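Local coordinates for protein HD superfamily hydrolase (Clostridium acetobutylicum ATCC 824, PDB 3CCG) that probably hydrolyses diadenosine tetraphosphate symmetrically to two molecules of ADP, using a two-iron centre held in an all-helical HD domain, at residues A[23-28]-A[48-53]; A[28-33]-A[130-135]; A[42-47]-A[100-105]; A[122-127]-A[151-156]. All coordinates share one frame; numbering follows the deposited sequence.

Interaction 1: A[23-28]-A[48-53]; sequences HSLGVM and AGLVHD. With FE (Fe (III) ion), chain C; FE (Fe (III) ion), chain B.
His23 opens the helical segment 23-28 with its ring pointed at the metal centre shared with segment 48-53. Its CG stands anti to the backbone N (chi1 158°), and NE2 binds the chain C iron at 2.3 Å. The same iron takes His52 NE2 at 2.5 Å and one oxygen of Asp53, OD2. The other oxygen, Asp53 OD1, reaches the chain B iron at 2.2 Å, so this carboxylate bridges the two metals, a task suited to a short acid with two oxygens. His23 ND1 is hydrogen-bonded to Glu133. Ser24 is small enough for an ordered water beside it, which donates to Ser24 OG (also hydrogen-bonded to Arg20 O one turn back) and Leu50 O and accepts from Asp53 N, joining the two segments. Val27 sets its branches against His52, CG2 lying 3.7 Å from CE1, while that ring donates from ND1 to Gly49 O (2.8 Å). At Met28 the backbones come closest, CA to CA of Gly49 4.0 Å, a spacing glycine permits by having no side chain. The selenium of Met28, a selenomethionine, lies alongside Leu50, SE to CD1 4.0 Å. The His52-Asp53 pair that names the HD domain, following along the chain from helix 42-51, here meets helix 5-38. Asp130 of helix 121-132 packs on Val27 and also binds the chain C iron, His86 and His112 bind the chain B iron, and Tyr5 covers Leu50.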
loop_
_atom_site.group_PDB
_atom_site.type_symbol
_atom_site.label_atom_id
_atom_site.label_comp_id
_atom_site.label_asym_id
_atom_site.label_seq_id
_atom_site.Cartn_x
_atom_site.Cartn_y
_atom_site.Cartn_z
ATOM N N HIS A 23 -4.250 18.282 -23.641
ATOM C CA HIS A 23 -3.435 17.594 -22.584
ATOM C C HIS A 23 -2.639 16.461 -23.209
ATOM O O HIS A 23 -1.450 16.307 -22.966
ATOM C CB HIS A 23 -4.311 17.081 -21.383
ATOM C CG HIS A 23 -3.720 15.955 -20.544
ATOM N ND1 HIS A 23 -2.722 16.129 -19.599
ATOM C CD2 HIS A 23 -4.119 14.655 -20.420
ATOM C CE1 HIS A 23 -2.463 14.964 -19.012
ATOM N NE2 HIS A 23 -3.307 14.052 -19.482
ATOM N N SER A 24 -3.327 15.666 -24.025
ATOM C CA SER A 24 -2.695 14.494 -24.659
ATOM C C SER A 24 -1.571 14.890 -25.597
ATOM O O SER A 24 -0.532 14.231 -25.636
ATOM C CB SER A 24 -3.725 13.653 -25.376
ATOM O OG SER A 24 -4.750 13.170 -24.477
ATOM N N LEU A 25 -1.750 15.968 -26.340
ATOM C CA LEU A 25 -0.644 16.448 -27.207
ATOM C C LEU A 25 0.506 16.906 -26.334
ATOM O O LEU A 25 1.676 16.728 -26.643
ATOM C CB LEU A 25 -1.069 17.600 -28.118
ATOM C CG LEU A 25 -2.089 17.259 -29.201
ATOM C CD1 LEU A 25 -2.554 18.499 -30.041
ATOM C CD2 LEU A 25 -1.545 16.200 -30.120
ATOM N N GLY A 26 0.196 17.496 -25.189
ATOM C CA GLY A 26 1.245 17.891 -24.270
ATOM C C GLY A 26 2.014 16.696 -23.744
ATOM O O GLY A 26 3.237 16.705 -23.637
ATOM N N VAL A 27 1.269 15.665 -23.391
ATOM C CA VAL A 27 1.933 14.459 -22.910
ATOM C C VAL A 27 2.833 13.843 -23.993
ATOM O O VAL A 27 3.973 13.414 -23.733
ATOM C CB VAL A 27 0.915 13.433 -22.332
ATOM C CG1 VAL A 27 1.626 12.102 -21.975
ATOM C CG2 VAL A 27 0.245 14.087 -21.107
HETATM N N MSE A 28 2.322 13.818 -25.210
HETATM C CA MSE A 28 3.076 13.332 -26.339
HETATM C C MSE A 28 4.379 14.080 -26.494
HETATM O O MSE A 28 5.449 13.509 -26.584
HETATM C CB MSE A 28 2.271 13.538 -27.605
HETATM C CG MSE A 28 2.910 13.034 -28.917
HETATM SE SE MSE A 28 1.919 13.551 -30.521
HETATM C CE MSE A 28 2.306 15.517 -30.331
ATOM N N ALA A 48 2.668 6.365 -27.493
ATOM C CA ALA A 48 2.152 6.065 -26.174
ATOM C C ALA A 48 1.657 7.334 -25.516
ATOM O O ALA A 48 0.603 7.342 -24.879
ATOM C CB ALA A 48 3.256 5.400 -25.337
ATOM N N GLY A 49 2.385 8.445 -25.624
ATOM C CA GLY A 49 1.953 9.681 -25.012
ATOM C C GLY A 49 0.663 10.214 -25.641
ATOM O O GLY A 49 -0.264 10.692 -24.980
ATOM N N LEU A 50 0.589 10.119 -26.968
ATOM C CA LEU A 50 -0.588 10.586 -27.656
ATOM C C LEU A 50 -1.863 9.838 -27.233
ATOM O O LEU A 50 -2.896 10.480 -27.020
ATOM C CB LEU A 50 -0.408 10.477 -29.171
ATOM C CG LEU A 50 -1.574 10.977 -30.061
ATOM C CD1 LEU A 50 -1.903 12.444 -29.796
ATOM C CD2 LEU A 50 -1.240 10.696 -31.523
ATOM N N VAL A 51 -1.778 8.517 -27.127
ATOM C CA VAL A 51 -2.989 7.714 -26.930
ATOM C C VAL A 51 -3.231 7.245 -25.505
ATOM O O VAL A 51 -4.252 6.621 -25.224
ATOM C CB VAL A 51 -3.008 6.504 -27.873
ATOM C CG1 VAL A 51 -2.728 6.937 -29.338
ATOM C CG2 VAL A 51 -2.023 5.472 -27.455
ATOM N N HIS A 52 -2.392 7.657 -24.577
ATOM C CA HIS A 52 -2.422 7.096 -23.211
ATOM C C HIS A 52 -3.792 7.283 -22.555
ATOM O O HIS A 52 -4.178 6.420 -21.746
ATOM C CB HIS A 52 -1.337 7.690 -22.313
ATOM C CG HIS A 52 -1.669 9.039 -21.787
ATOM N ND1 HIS A 52 -1.617 10.214 -22.527
ATOM C CD2 HIS A 52 -2.108 9.402 -20.566
ATOM C CE1 HIS A 52 -1.988 11.222 -21.765
ATOM N NE2 HIS A 52 -2.317 10.757 -20.572
ATOM N N ASP A 53 -4.490 8.372 -22.862
ATOM C CA ASP A 53 -5.758 8.703 -22.188
ATOM C C ASP A 53 -6.937 8.391 -23.140
ATOM O O ASP A 53 -8.002 8.955 -22.969
ATOM C CB ASP A 53 -5.830 10.163 -21.681
ATOM C CG ASP A 53 -5.560 10.302 -20.236
ATOM O OD1 ASP A 53 -5.426 9.326 -19.492
ATOM O OD2 ASP A 53 -5.446 11.467 -19.790
HETATM FE FE FE C . -3.326 11.959 -18.596
HETATM FE FE FE B . -4.768 9.146 -17.429
HETATM O O HOH W 1 -4.807 10.305 -24.906
HETATM O O HOH W 2 -3.226 10.425 -17.845
HETATM O O HOH W 3 -4.170 9.090 -15.421
#

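Interaction 2: A[28-33]-A[130-135]; sequences MDTAVR and DYIEPG. With FE (Fe (III) ion), chain C.
Thr30 holds CG2 anti to its backbone nitrogen and OG1 anti to the carbonyl carbon (chi1 -60°), which turns the methyl to Ile132 and the hydroxyl to the bend where helix 121-132 ends. Ile132 takes the rarer setting with CG1 between N and C (chi1 67°), bringing CG1 to 3.8 Å from Thr30 CG2. Beside it, Thr30 OG1 lies 3.3 Å from Pro134 CD and 3.4 Å from Glu133 CA, while the hydroxyl is hydrogen-bonded to Gly26 O one helical turn back. Proline suits the turn, since its ring replaces an N-H just where the chain leaves the helix. Arg33, bent at chi3, brings the edge of its guanidinium to Ile132 CD1; NH2 donates to a water that in turn donates to Ile132 O (2.7 Å), and NH1 forms a salt bridge with Asp149. Glu133 turns away from Thr30: its OE1 accepts from Gly135 N at 2.8 Å, the N-H coming from above the carboxylate plane. Asp130 OD1 binds the chain C iron at 2.2 Å. The contact thus combines apolar packing with a water bridge, and second-shell Glu133, its OE2 accepting from ND1 of iron-bound His23, may make that imidazole more electron-rich.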
loop_
_atom_site.group_PDB
_atom_site.type_symbol
_atom_site.label_atom_id
_atom_site.label_comp_id
_atom_site.label_asym_id
_atom_site.label_seq_id
_atom_site.Cartn_x
_atom_site.Cartn_y
_atom_site.Cartn_z
HETATM N N MSE A 28 2.322 13.818 -25.210
HETATM C CA MSE A 28 3.076 13.332 -26.339
HETATM C C MSE A 28 4.379 14.080 -26.494
HETATM O O MSE A 28 5.449 13.509 -26.584
HETATM C CB MSE A 28 2.271 13.538 -27.605
HETATM C CG MSE A 28 2.910 13.034 -28.917
HETATM SE SE MSE A 28 1.919 13.551 -30.521
HETATM C CE MSE A 28 2.306 15.517 -30.331
ATOM N N ASP A 29 4.264 15.398 -26.554
ATOM C CA ASP A 29 5.473 16.231 -26.726
ATOM C C ASP A 29 6.478 16.013 -25.572
ATOM O O ASP A 29 7.680 15.981 -25.763
ATOM C CB ASP A 29 5.125 17.704 -26.807
ATOM C CG ASP A 29 4.465 18.094 -28.116
ATOM O OD1 ASP A 29 4.618 17.397 -29.131
ATOM O OD2 ASP A 29 3.794 19.140 -28.054
ATOM N N THR A 30 5.959 15.974 -24.354
ATOM C CA THR A 30 6.798 15.769 -23.191
ATOM C C THR A 30 7.485 14.415 -23.201
ATOM O O THR A 30 8.682 14.280 -22.886
ATOM C CB THR A 30 5.972 15.928 -21.889
ATOM O OG1 THR A 30 5.417 17.241 -21.842
ATOM C CG2 THR A 30 6.833 15.661 -20.644
ATOM N N ALA A 31 6.731 13.376 -23.567
ATOM C CA ALA A 31 7.275 12.027 -23.686
ATOM C C ALA A 31 8.404 12.015 -24.710
ATOM O O ALA A 31 9.419 11.410 -24.505
ATOM C CB ALA A 31 6.183 11.014 -24.094
ATOM N N VAL A 32 8.197 12.717 -25.826
ATOM C CA VAL A 32 9.230 12.775 -26.855
ATOM C C VAL A 32 10.468 13.479 -26.331
ATOM O O VAL A 32 11.589 13.025 -26.572
ATOM C CB VAL A 32 8.663 13.419 -28.134
ATOM C CG1 VAL A 32 9.793 13.767 -29.156
ATOM C CG2 VAL A 32 7.657 12.498 -28.787
ATOM N N ARG A 33 10.256 14.569 -25.598
ATOM C CA ARG A 33 11.382 15.339 -25.025
ATOM C C ARG A 33 12.198 14.453 -24.054
ATOM O O ARG A 33 13.441 14.319 -24.113
ATOM C CB ARG A 33 10.871 16.597 -24.342
ATOM C CG ARG A 33 11.978 17.503 -23.785
ATOM C CD ARG A 33 11.440 18.739 -23.147
ATOM N NE ARG A 33 10.561 18.460 -22.013
ATOM C CZ ARG A 33 10.990 18.151 -20.803
ATOM N NH1 ARG A 33 12.280 18.021 -20.564
ATOM N NH2 ARG A 33 10.106 17.926 -19.839
ATOM N N ASP A 130 2.638 12.669 -17.801
ATOM C CA ASP A 130 1.299 13.100 -17.467
ATOM C C ASP A 130 1.286 14.239 -16.402
ATOM O O ASP A 130 0.500 15.178 -16.482
ATOM C CB ASP A 130 0.514 11.883 -16.983
ATOM C CG ASP A 130 -0.959 12.151 -16.912
ATOM O OD1 ASP A 130 -1.476 12.775 -17.832
ATOM O OD2 ASP A 130 -1.597 11.671 -15.964
ATOM N N TYR A 131 2.194 14.134 -15.441
ATOM C CA TYR A 131 2.368 15.110 -14.352
ATOM C C TYR A 131 3.093 16.397 -14.727
ATOM O O TYR A 131 2.828 17.443 -14.174
ATOM C CB TYR A 131 3.129 14.452 -13.177
ATOM C CG TYR A 131 2.288 13.472 -12.414
ATOM C CD1 TYR A 131 2.182 12.138 -12.808
ATOM C CD2 TYR A 131 1.555 13.885 -11.321
ATOM C CE1 TYR A 131 1.367 11.250 -12.112
ATOM C CE2 TYR A 131 0.735 13.015 -10.643
ATOM C CZ TYR A 131 0.652 11.698 -11.030
ATOM O OH TYR A 131 -0.180 10.843 -10.315
ATOM N N ILE A 132 4.034 16.314 -15.649
ATOM C CA ILE A 132 4.885 17.466 -15.915
ATOM C C ILE A 132 4.676 18.171 -17.279
ATOM O O ILE A 132 5.423 19.110 -17.605
ATOM C CB ILE A 132 6.383 17.049 -15.766
ATOM C CG1 ILE A 132 6.814 16.055 -16.841
ATOM C CG2 ILE A 132 6.677 16.497 -14.335
ATOM C CD1 ILE A 132 8.289 15.841 -16.999
ATOM N N GLU A 133 3.696 17.712 -18.071
ATOM C CA GLU A 133 3.407 18.306 -19.379
ATOM C C GLU A 133 3.102 19.776 -19.140
ATOM O O GLU A 133 2.587 20.150 -18.079
ATOM C CB GLU A 133 2.328 17.546 -20.172
ATOM C CG GLU A 133 0.985 17.488 -19.517
ATOM C CD GLU A 133 0.036 18.556 -20.022
ATOM O OE1 GLU A 133 0.502 19.428 -20.819
ATOM O OE2 GLU A 133 -1.170 18.501 -19.624
ATOM N N PRO A 134 3.463 20.609 -20.109
ATOM C CA PRO A 134 3.482 22.074 -19.942
ATOM C C PRO A 134 2.180 22.691 -19.522
ATOM O O PRO A 134 2.189 23.762 -18.921
ATOM C CB PRO A 134 3.870 22.578 -21.336
ATOM C CG PRO A 134 4.502 21.446 -22.004
ATOM C CD PRO A 134 3.990 20.185 -21.413
ATOM N N GLY A 135 1.090 22.041 -19.858
ATOM C CA GLY A 135 -0.231 22.525 -19.529
ATOM C C GLY A 135 -0.585 22.313 -18.076
ATOM O O GLY A 135 -1.624 22.766 -17.630
HETATM FE FE FE C . -3.326 11.959 -18.596
HETATM O O HOH W 4 7.418 19.303 -19.385
HETATM O O HOH W 2 -3.226 10.425 -17.845
#

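Interaction 3: A[42-47]-A[100-105]; sequences TEKARI and IDDEDV
Lys44 and Asp104 form the salt bridge that joins these segments, with NZ donating to OD2 at 2.8 Å. The bond uses the anti lone pair of OD2, the one facing away from OD1, and the two side chains cross at about a right angle. The other oxygen, Asp104 OD1, is hydrogen-bonded to Ser120, so both oxygens of the carboxylate are engaged. A bend at chi3 (58°) in the otherwise extended tail of Lys44 swings its ammonium over the start of helix 103-110. There a water accepts from Lys44 NZ at 2.9 Å and donates to Asp102 OD2 at 2.6 Å; the lysine also lies near the charge of Asp102 without a direct salt bridge. Asp102 is the N-cap of that helix. Its OD1 accepts from Val105 N at 3.0 Å, nearly straight at 167°, and aspartate suits the position because its short acid can meet a backbone N-H of the first turn.

Farther in, the aliphatic part of Lys44 serves as a packing surface: its CG lies 4.0 Å from Val105 CG2, so one long residue is apolar near the backbone and charged at the ammonium. Ile47, one turn on, slides past Ile100 in the opposite direction, CG2 to CD1 3.5 Å, and Met2 touches both isoleucines. Leu122 of helix 121-132 lies against Lys44, Asp104 and Val105. Within the helical HD domain, this is a helix start, capped by an aspartate, docked on the first turns of helix 42-51, whose far end leads to the His-Asp metal ligands.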
loop_
_atom_site.group_PDB
_atom_site.type_symbol
_atom_site.label_atom_id
_atom_site.label_comp_id
_atom_site.label_asym_id
_atom_site.label_seq_id
_atom_site.Cartn_x
_atom_site.Cartn_y
_atom_site.Cartn_z
ATOM N N THR A 42 11.836 7.479 -29.982
ATOM C CA THR A 42 10.974 8.644 -29.969
ATOM C C THR A 42 9.557 8.355 -30.453
ATOM O O THR A 42 8.622 8.998 -29.971
ATOM C CB THR A 42 11.599 9.880 -30.751
ATOM O OG1 THR A 42 11.455 9.684 -32.110
ATOM C CG2 THR A 42 13.053 10.066 -30.531
ATOM N N GLU A 43 9.405 7.426 -31.375
ATOM C CA GLU A 43 8.076 7.139 -31.912
ATOM C C GLU A 43 7.264 6.323 -30.894
ATOM O O GLU A 43 6.068 6.524 -30.780
ATOM C CB GLU A 43 8.135 6.464 -33.286
ATOM C CG GLU A 43 6.834 6.639 -34.066
ATOM C CD GLU A 43 6.471 8.099 -34.472
ATOM O OE1 GLU A 43 7.279 9.050 -34.264
ATOM O OE2 GLU A 43 5.349 8.279 -35.021
ATOM N N LYS A 44 7.906 5.410 -30.185
ATOM C CA LYS A 44 7.203 4.718 -29.074
ATOM C C LYS A 44 6.691 5.755 -28.059
ATOM O O LYS A 44 5.541 5.660 -27.554
ATOM C CB LYS A 44 8.114 3.697 -28.385
ATOM C CG LYS A 44 8.282 2.416 -29.183
ATOM C CD LYS A 44 9.348 1.430 -28.681
ATOM C CE LYS A 44 9.177 0.939 -27.281
ATOM N NZ LYS A 44 10.227 -0.096 -26.807
ATOM N N ALA A 45 7.545 6.728 -27.714
ATOM C CA ALA A 45 7.189 7.769 -26.779
ATOM C C ALA A 45 6.031 8.600 -27.336
ATOM O O ALA A 45 5.054 8.919 -26.649
ATOM C CB ALA A 45 8.369 8.659 -26.462
ATOM N N ARG A 46 6.150 9.019 -28.589
ATOM C CA ARG A 46 5.088 9.836 -29.233
ATOM C C ARG A 46 3.724 9.117 -29.269
ATOM O O ARG A 46 2.682 9.715 -28.974
ATOM C CB ARG A 46 5.505 10.241 -30.671
ATOM C CG ARG A 46 4.479 11.145 -31.437
ATOM C CD ARG A 46 4.828 11.356 -32.933
ATOM N NE ARG A 46 6.244 11.673 -33.039
ATOM C CZ ARG A 46 6.763 12.857 -32.742
ATOM N NH1 ARG A 46 5.968 13.844 -32.379
ATOM N NH2 ARG A 46 8.068 13.066 -32.838
ATOM N N ILE A 47 3.697 7.859 -29.681
ATOM C CA ILE A 47 2.391 7.166 -29.784
ATOM C C ILE A 47 1.830 6.851 -28.397
ATOM O O ILE A 47 0.662 7.055 -28.157
ATOM C CB ILE A 47 2.453 5.915 -30.636
ATOM C CG1 ILE A 47 2.894 6.232 -32.057
ATOM C CG2 ILE A 47 1.067 5.159 -30.714
ATOM C CD1 ILE A 47 3.406 4.979 -32.764
ATOM N N ILE A 100 -2.440 -0.854 -32.328
ATOM C CA ILE A 100 -1.114 -0.771 -31.763
ATOM C C ILE A 100 -0.734 -2.097 -31.127
ATOM O O ILE A 100 -1.394 -2.588 -30.227
ATOM C CB ILE A 100 -1.002 0.359 -30.679
ATOM C CG1 ILE A 100 -1.227 1.696 -31.366
ATOM C CG2 ILE A 100 0.315 0.268 -29.940
ATOM C CD1 ILE A 100 -1.596 2.870 -30.406
ATOM N N ASP A 101 0.345 -2.730 -31.604
ATOM C CA ASP A 101 0.782 -4.012 -31.074
ATOM C C ASP A 101 2.023 -4.012 -30.198
ATOM O O ASP A 101 2.289 -5.031 -29.523
ATOM C CB ASP A 101 1.064 -4.965 -32.250
ATOM C CG ASP A 101 -0.163 -5.321 -32.980
ATOM O OD1 ASP A 101 -1.219 -5.487 -32.315
ATOM O OD2 ASP A 101 -0.058 -5.449 -34.230
ATOM N N ASP A 102 2.771 -2.903 -30.203
ATOM C CA ASP A 102 4.010 -2.848 -29.468
ATOM C C ASP A 102 3.768 -3.059 -27.983
ATOM O O ASP A 102 3.043 -2.308 -27.334
ATOM C CB ASP A 102 4.778 -1.564 -29.691
ATOM C CG ASP A 102 6.084 -1.576 -29.008
ATOM O OD1 ASP A 102 6.189 -1.285 -27.810
ATOM O OD2 ASP A 102 7.064 -1.851 -29.715
ATOM N N GLU A 103 4.400 -4.100 -27.450
ATOM C CA GLU A 103 4.150 -4.495 -26.056
ATOM C C GLU A 103 4.505 -3.414 -25.045
ATOM O O GLU A 103 3.779 -3.215 -24.041
ATOM C CB GLU A 103 4.885 -5.797 -25.708
ATOM C CG GLU A 103 4.760 -6.163 -24.255
ATOM N N ASP A 104 5.612 -2.721 -25.286
ATOM C CA ASP A 104 6.103 -1.679 -24.377
ATOM C C ASP A 104 5.108 -0.508 -24.390
ATOM O O ASP A 104 4.736 -0.003 -23.342
ATOM C CB ASP A 104 7.491 -1.220 -24.824
ATOM C CG ASP A 104 8.259 -0.487 -23.781
ATOM O OD1 ASP A 104 7.909 -0.489 -22.562
ATOM O OD2 ASP A 104 9.292 0.110 -24.163
ATOM N N VAL A 105 4.694 -0.071 -25.572
ATOM C CA VAL A 105 3.669 1.000 -25.677
ATOM C C VAL A 105 2.429 0.593 -24.932
ATOM O O VAL A 105 1.885 1.391 -24.160
ATOM C CB VAL A 105 3.342 1.306 -27.118
ATOM C CG1 VAL A 105 2.100 2.205 -27.308
ATOM C CG2 VAL A 105 4.562 1.931 -27.815
HETATM O O HOH W 5 9.191 -2.320 -28.324
#

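Interaction 4: A[122-127]-A[151-156]; sequences LEKIIY and DLNKAL
Lys124 reaches across to helix 152-170 as a fully extended chain, every torsion beyond the first close to anti. Its CG lies beside the backbone N (chi1 -59°), and the length of lysine lets NZ donate to Asn153 OD1 at 2.7 Å. The ammonium sits in the plane of the amide carbonyl, on a lone pair, at a C=O...N angle of 131°. The first bond of the Asn153 side chain does not aim at helix 121-132, but the amide at its end comes nearer and so meets the lysine. The methylenes of Lys124 are used as well: CB lies 3.8 Å from Leu152 CD2, and CG 3.9 Å from Leu156 CD2. The short helical segments cross at 50° with axes 10.5 Å apart, a spacing filled by large side chains, as helix 152-170 packs against helix 121-132 of the HD domain. Asp151 caps the new helix by accepting from Lys154 N. Leu152, its CG anti to the backbone N, also places CD2 4.2 Å from Ile125 CG1, the two side chains crossing at about a right angle. Leu156 occupies two conformers, so its first torsion is doubtful; in one of them its CG lies 3.9 Å from Tyr127 CD1. Tyr127 stands with CG anti to its N, which places the ring against Leu156, with OH hydrogen-bonded to Ser159 of helix 152-170, while Phe160 and Tyr131 meet the same ring.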
loop_
_atom_site.group_PDB
_atom_site.type_symbol
_atom_site.label_atom_id
_atom_site.label_comp_id
_atom_site.label_asym_id
_atom_site.label_seq_id
_atom_site.Cartn_x
_atom_site.Cartn_y
_atom_site.Cartn_z
ATOM N N LEU A 122 10.121 3.379 -20.987
ATOM C CA LEU A 122 8.958 4.013 -21.663
ATOM C C LEU A 122 7.797 4.178 -20.666
ATOM O O LEU A 122 7.173 5.224 -20.616
ATOM C CB LEU A 122 8.528 3.235 -22.878
ATOM C CG LEU A 122 7.323 3.807 -23.653
ATOM C CD1 LEU A 122 7.754 5.188 -24.276
ATOM C CD2 LEU A 122 6.836 2.770 -24.677
ATOM N N GLU A 123 7.539 3.144 -19.873
ATOM C CA GLU A 123 6.472 3.235 -18.880
ATOM C C GLU A 123 6.705 4.408 -17.923
ATOM O O GLU A 123 5.789 5.167 -17.603
ATOM C CB GLU A 123 6.393 1.952 -18.065
ATOM C CG GLU A 123 5.830 0.767 -18.740
ATOM C CD GLU A 123 5.914 -0.481 -17.891
ATOM O OE1 GLU A 123 5.211 -0.491 -16.849
ATOM O OE2 GLU A 123 6.690 -1.409 -18.217
ATOM N N LYS A 124 7.965 4.587 -17.474
ATOM C CA LYS A 124 8.300 5.657 -16.579
ATOM C C LYS A 124 8.067 7.056 -17.221
ATOM O O LYS A 124 7.580 7.979 -16.612
ATOM C CB LYS A 124 9.722 5.557 -16.057
ATOM C CG LYS A 124 10.002 4.271 -15.315
ATOM C CD LYS A 124 11.439 4.220 -14.817
ATOM C CE LYS A 124 11.686 2.945 -14.021
ATOM N NZ LYS A 124 13.144 2.794 -13.650
ATOM N N ILE A 125 8.552 7.172 -18.470
ATOM C CA ILE A 125 8.418 8.413 -19.233
ATOM C C ILE A 125 6.922 8.819 -19.378
ATOM O O ILE A 125 6.546 9.993 -19.170
ATOM C CB ILE A 125 9.105 8.260 -20.600
ATOM C CG1 ILE A 125 10.626 8.253 -20.411
ATOM C CG2 ILE A 125 8.688 9.398 -21.500
ATOM C CD1 ILE A 125 11.457 8.029 -21.701
ATOM N N ILE A 126 6.055 7.830 -19.686
ATOM C CA ILE A 126 4.636 8.139 -19.938
ATOM C C ILE A 126 3.974 8.508 -18.604
ATOM O O ILE A 126 3.247 9.508 -18.485
ATOM C CB ILE A 126 3.905 7.011 -20.674
ATOM C CG1 ILE A 126 4.564 6.793 -22.062
ATOM C CG2 ILE A 126 2.422 7.318 -20.776
ATOM C CD1 ILE A 126 4.771 8.063 -22.918
ATOM N N TYR A 127 4.290 7.741 -17.578
ATOM C CA TYR A 127 3.757 8.026 -16.254
ATOM C C TYR A 127 4.093 9.467 -15.789
ATOM O O TYR A 127 3.221 10.233 -15.366
ATOM C CB TYR A 127 4.244 6.968 -15.238
ATOM C CG TYR A 127 3.854 7.296 -13.807
ATOM C CD1 TYR A 127 4.606 8.201 -13.103
ATOM C CD2 TYR A 127 2.693 6.805 -13.226
ATOM C CE1 TYR A 127 4.281 8.575 -11.846
ATOM C CE2 TYR A 127 2.335 7.193 -11.942
ATOM C CZ TYR A 127 3.129 8.107 -11.279
ATOM O OH TYR A 127 2.886 8.527 -9.966
ATOM N N ASP A 151 16.859 12.755 -12.960
ATOM C CA ASP A 151 16.790 11.514 -12.219
ATOM C C ASP A 151 15.326 11.041 -12.172
ATOM O O ASP A 151 14.550 11.342 -11.276
ATOM C CB ASP A 151 17.358 11.793 -10.833
ATOM C CG ASP A 151 17.472 10.545 -9.968
ATOM O OD1 ASP A 151 16.994 9.473 -10.373
ATOM O OD2 ASP A 151 18.051 10.648 -8.859
ATOM N N LEU A 152 14.999 10.322 -13.220
ATOM C CA LEU A 152 13.663 9.838 -13.474
ATOM C C LEU A 152 13.115 9.030 -12.284
ATOM O O LEU A 152 11.996 9.250 -11.872
ATOM C CB LEU A 152 13.660 9.020 -14.777
ATOM C CG LEU A 152 12.346 8.618 -15.408
ATOM C CD1 LEU A 152 11.480 9.885 -15.551
ATOM C CD2 LEU A 152 12.618 7.894 -16.743
ATOM N N ASN A 153 13.927 8.133 -11.729
ATOM C CA ASN A 153 13.488 7.336 -10.585
ATOM C C ASN A 153 13.153 8.226 -9.374
ATOM O O ASN A 153 12.177 7.997 -8.635
ATOM C CB ASN A 153 14.528 6.255 -10.228
ATOM C CG ASN A 153 14.599 5.131 -11.250
ATOM O OD1 ASN A 153 13.672 4.924 -12.027
ATOM N ND2 ASN A 153 15.706 4.399 -11.257
ATOM N N LYS A 154 13.959 9.257 -9.171
ATOM C CA LYS A 154 13.673 10.197 -8.110
ATOM C C LYS A 154 12.319 10.863 -8.327
ATOM O O LYS A 154 11.533 11.046 -7.416
ATOM C CB LYS A 154 14.784 11.261 -8.011
ATOM C CG LYS A 154 14.517 12.381 -6.993
ATOM C CD LYS A 154 15.602 13.490 -7.085
ATOM C CE LYS A 154 15.407 14.595 -6.027
ATOM N N ALA A 155 12.062 11.278 -9.573
ATOM C CA ALA A 155 10.832 11.947 -9.894
ATOM C C ALA A 155 9.623 11.038 -9.613
ATOM O O ALA A 155 8.627 11.477 -9.071
ATOM C CB ALA A 155 10.856 12.383 -11.382
ATOM N N LEU A 156 9.713 9.783 -10.029
ATOM C CA LEU A 156 8.585 8.863 -9.780
ATOM C C LEU A 156 8.348 8.728 -8.279
ATOM O O LEU A 156 7.220 8.909 -7.802
ATOM C CB LEU A 156 8.803 7.505 -10.411
ATOM C CG LEU A 156 8.223 7.326 -11.810
ATOM C CD1 LEU A 156 8.937 8.163 -12.838
ATOM C CD2 LEU A 156 8.281 5.837 -12.178
#

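Overall arrangement
Interactions 1 and 2 share Met28, helix 5-38 and the chain C iron, and both are buried. Metal chemistry dominates interaction 1, which supplies three ligands; interaction 2 adds Asp130 to the same iron, but the groups that meet across it are largely apolar, with a water bridge. Interaction 3 is only partly buried and relies on a lysine salt bridge over aliphatic contacts; it shares helix 42-51 with interaction 1, at the other end from the ligands. Interaction 4, largely buried, is mainly apolar, with one lysine-asparagine bond at its margin, and shares helix 121-132 with interaction 2. Leu122 and Ile126 of that helix tie the set together, Leu122 touching interaction 3 and Ile126 packing on Ala48, Gly49 and Ala31.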